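Local coordinates for uncharacterized protein (Ruminococcus gnavus, PDB 4QAN), which is of unknown function but adopts a cystatin-like fold as a divergent member of the NTF2-like superfamily and probably binds metal ions, at residues A326-Y331 / E372-T377. Numbering follows the deposited sequence.
Sequences AGLYSY and EESRKT
The isobutyl end of L328 overlaps the inward side of the short helix 371-378, spreading its two methyl groups over S374 and T377. One branch, L328 CD1, lies 3.8 Å from the hydroxyl S374 OG. The other approaches the backbone of the same residue, with 3.6 Å from L328 CD2 to S374 O. This second methyl also stands near T377, 4.2 Å separating L328 CD2 from T377 CG2. CB of L328 already points toward the helix, and with CG anti to the backbone N (chi1 176°) the fork continues in that direction. The side chains bridge a spacing of 7.5 Å between the CA atoms of L328 and S374, in van der Waals contact through a single leucine that buries about 145 Å² in all.

The helix offers this leucine a mixed surface, one methyl beside a hydroxyl and a carbonyl oxygen. T377 turns its methyl rather than its hydroxyl toward L328: OG1 sits beside the backbone N and donates to the carbonyl one turn back, 2.7 Å from T377 OG1 to E373 O. That oxygen also accepts from T377 N, the two donors arriving from opposite faces of its plane. R375 and E372 form a salt bridge on the exposed side of the helix, 2.8 Å between R375 NH2 and E372 OE2.

L328 faces the helix, whereas its neighbour Y329 points away and its ring meets F274 edge-to-face. The example illustrates how one large aliphatic side chain can seat a terminal helix on a sheet, here consistent with a cystatin-like fold, in which a curved antiparallel sheet packs against a helix. Strand 322-331 pairs antiparallel with strands 305-314 and 334-344; S374 touches N335, and T377 touches L337 and I311. Helix 371-378 thus lies on the outer face of the C-terminal sheet, with the longer helix 254-275, which carries F274, on the other.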
loop_
_atom_site.group_PDB
_atom_site.type_symbol
_atom_site.label_atom_id
_atom_site.label_comp_id
_atom_site.label_asym_id
_atom_site.label_seq_id
_atom_site.Cartn_x
_atom_site.Cartn_y
_atom_site.Cartn_z
ATOM N N ALA A 326 13.354 -16.415 15.815
ATOM C CA ALA A 326 11.972 -16.482 16.282
ATOM C C ALA A 326 11.705 -15.384 17.284
ATOM O O ALA A 326 12.521 -15.116 18.147
ATOM C CB ALA A 326 11.699 -17.837 16.915
ATOM N N GLY A 327 10.559 -14.731 17.150
ATOM C CA GLY A 327 10.088 -13.749 18.127
ATOM C C GLY A 327 9.077 -14.433 19.038
ATOM O O GLY A 327 8.171 -15.118 18.556
ATOM N N LEU A 328 9.256 -14.289 20.348
ATOM C CA LEU A 328 8.285 -14.775 21.329
ATOM C C LEU A 328 7.656 -13.558 21.995
ATOM O O LEU A 328 8.374 -12.665 22.451
ATOM C CB LEU A 328 8.962 -15.674 22.364
ATOM C CG LEU A 328 8.102 -16.193 23.511
ATOM C CD1 LEU A 328 7.038 -17.131 22.976
ATOM C CD2 LEU A 328 8.954 -16.901 24.561
ATOM N N TYR A 329 6.322 -13.512 22.026
ATOM C CA TYR A 329 5.600 -12.296 22.390
ATOM C C TYR A 329 4.585 -12.510 23.499
ATOM O O TYR A 329 4.140 -13.624 23.743
ATOM C CB TYR A 329 4.809 -11.744 21.194
ATOM C CG TYR A 329 5.590 -11.504 19.919
ATOM C CD1 TYR A 329 5.925 -12.560 19.089
ATOM C CD2 TYR A 329 5.954 -10.222 19.530
ATOM C CE1 TYR A 329 6.619 -12.354 17.932
ATOM C CE2 TYR A 329 6.640 -9.997 18.350
ATOM C CZ TYR A 329 6.974 -11.080 17.554
ATOM O OH TYR A 329 7.661 -10.909 16.381
ATOM N N SER A 330 4.226 -11.410 24.148
ATOM C CA SER A 330 2.968 -11.286 24.864
ATOM C C SER A 330 2.219 -10.140 24.202
ATOM O O SER A 330 2.667 -8.990 24.239
ATOM C CB SER A 330 3.183 -10.982 26.354
ATOM O OG SER A 330 1.964 -10.587 26.984
ATOM N N TYR A 331 1.097 -10.461 23.571
ATOM C CA TYR A 331 0.187 -9.452 23.055
ATOM C C TYR A 331 -0.976 -9.377 24.016
ATOM O O TYR A 331 -1.858 -10.234 23.989
ATOM C CB TYR A 331 -0.338 -9.802 21.652
ATOM C CG TYR A 331 -1.394 -8.817 21.177
ATOM C CD1 TYR A 331 -1.040 -7.513 20.828
ATOM C CD2 TYR A 331 -2.744 -9.162 21.115
ATOM C CE1 TYR A 331 -1.986 -6.599 20.404
ATOM C CE2 TYR A 331 -3.697 -8.242 20.696
ATOM C CZ TYR A 331 -3.309 -6.962 20.341
ATOM O OH TYR A 331 -4.235 -6.017 19.935
ATOM N N GLU A 372 2.122 -22.841 28.837
ATOM C CA GLU A 372 3.107 -23.919 28.941
ATOM C C GLU A 372 4.108 -23.814 27.786
ATOM O O GLU A 372 5.311 -23.714 28.005
ATOM C CB GLU A 372 2.394 -25.279 28.913
ATOM C CG GLU A 372 3.298 -26.488 29.074
ATOM C CD GLU A 372 4.013 -26.517 30.411
ATOM O OE1 GLU A 372 3.443 -26.031 31.421
ATOM O OE2 GLU A 372 5.152 -27.031 30.449
ATOM N N GLU A 373 3.600 -23.812 26.557
ATOM C CA GLU A 373 4.449 -23.689 25.380
ATOM C C GLU A 373 5.325 -22.419 25.411
ATOM O O GLU A 373 6.489 -22.449 25.018
ATOM C CB GLU A 373 3.589 -23.701 24.107
ATOM C CG GLU A 373 2.969 -25.049 23.784
ATOM C CD GLU A 373 1.864 -24.976 22.737
ATOM O OE1 GLU A 373 1.748 -23.950 22.026
ATOM O OE2 GLU A 373 1.100 -25.958 22.631
ATOM N N SER A 374 4.758 -21.304 25.870
ATOM C CA SER A 374 5.468 -20.022 25.898
ATOM C C SER A 374 6.620 -20.047 26.894
ATOM O O SER A 374 7.677 -19.485 26.634
ATOM C CB SER A 374 4.503 -18.903 26.274
ATOM O OG SER A 374 5.129 -17.641 26.210
ATOM N N ARG A 375 6.406 -20.698 28.037
ATOM C CA ARG A 375 7.436 -20.792 29.068
ATOM C C ARG A 375 8.569 -21.728 28.653
ATOM O O ARG A 375 9.733 -21.456 28.944
ATOM C CB ARG A 375 6.845 -21.264 30.398
ATOM C CG ARG A 375 7.831 -21.172 31.564
ATOM C CD ARG A 375 7.259 -21.697 32.874
ATOM N NE ARG A 375 6.462 -22.913 32.701
ATOM C CZ ARG A 375 6.945 -24.122 32.401
ATOM N NH1 ARG A 375 8.249 -24.319 32.215
ATOM N NH2 ARG A 375 6.107 -25.147 32.273
ATOM N N LYS A 376 8.223 -22.835 28.001
ATOM C CA LYS A 376 9.233 -23.760 27.479
ATOM C C LYS A 376 10.103 -23.103 26.410
ATOM O O LYS A 376 11.316 -23.328 26.368
ATOM C CB LYS A 376 8.574 -25.026 26.906
ATOM C CG LYS A 376 7.982 -25.946 27.965
ATOM C CD LYS A 376 9.070 -26.530 28.857
ATOM C CE LYS A 376 8.492 -27.199 30.086
ATOM N NZ LYS A 376 9.562 -27.475 31.079
ATOM N N THR A 377 9.473 -22.302 25.553
ATOM C CA THR A 377 10.167 -21.600 24.488
ATOM C C THR A 377 11.098 -20.528 25.062
ATOM O O THR A 377 12.243 -20.396 24.626
ATOM C CB THR A 377 9.154 -20.963 23.511
ATOM O OG1 THR A 377 8.256 -21.968 23.011
ATOM C CG2 THR A 377 9.862 -20.295 22.346
#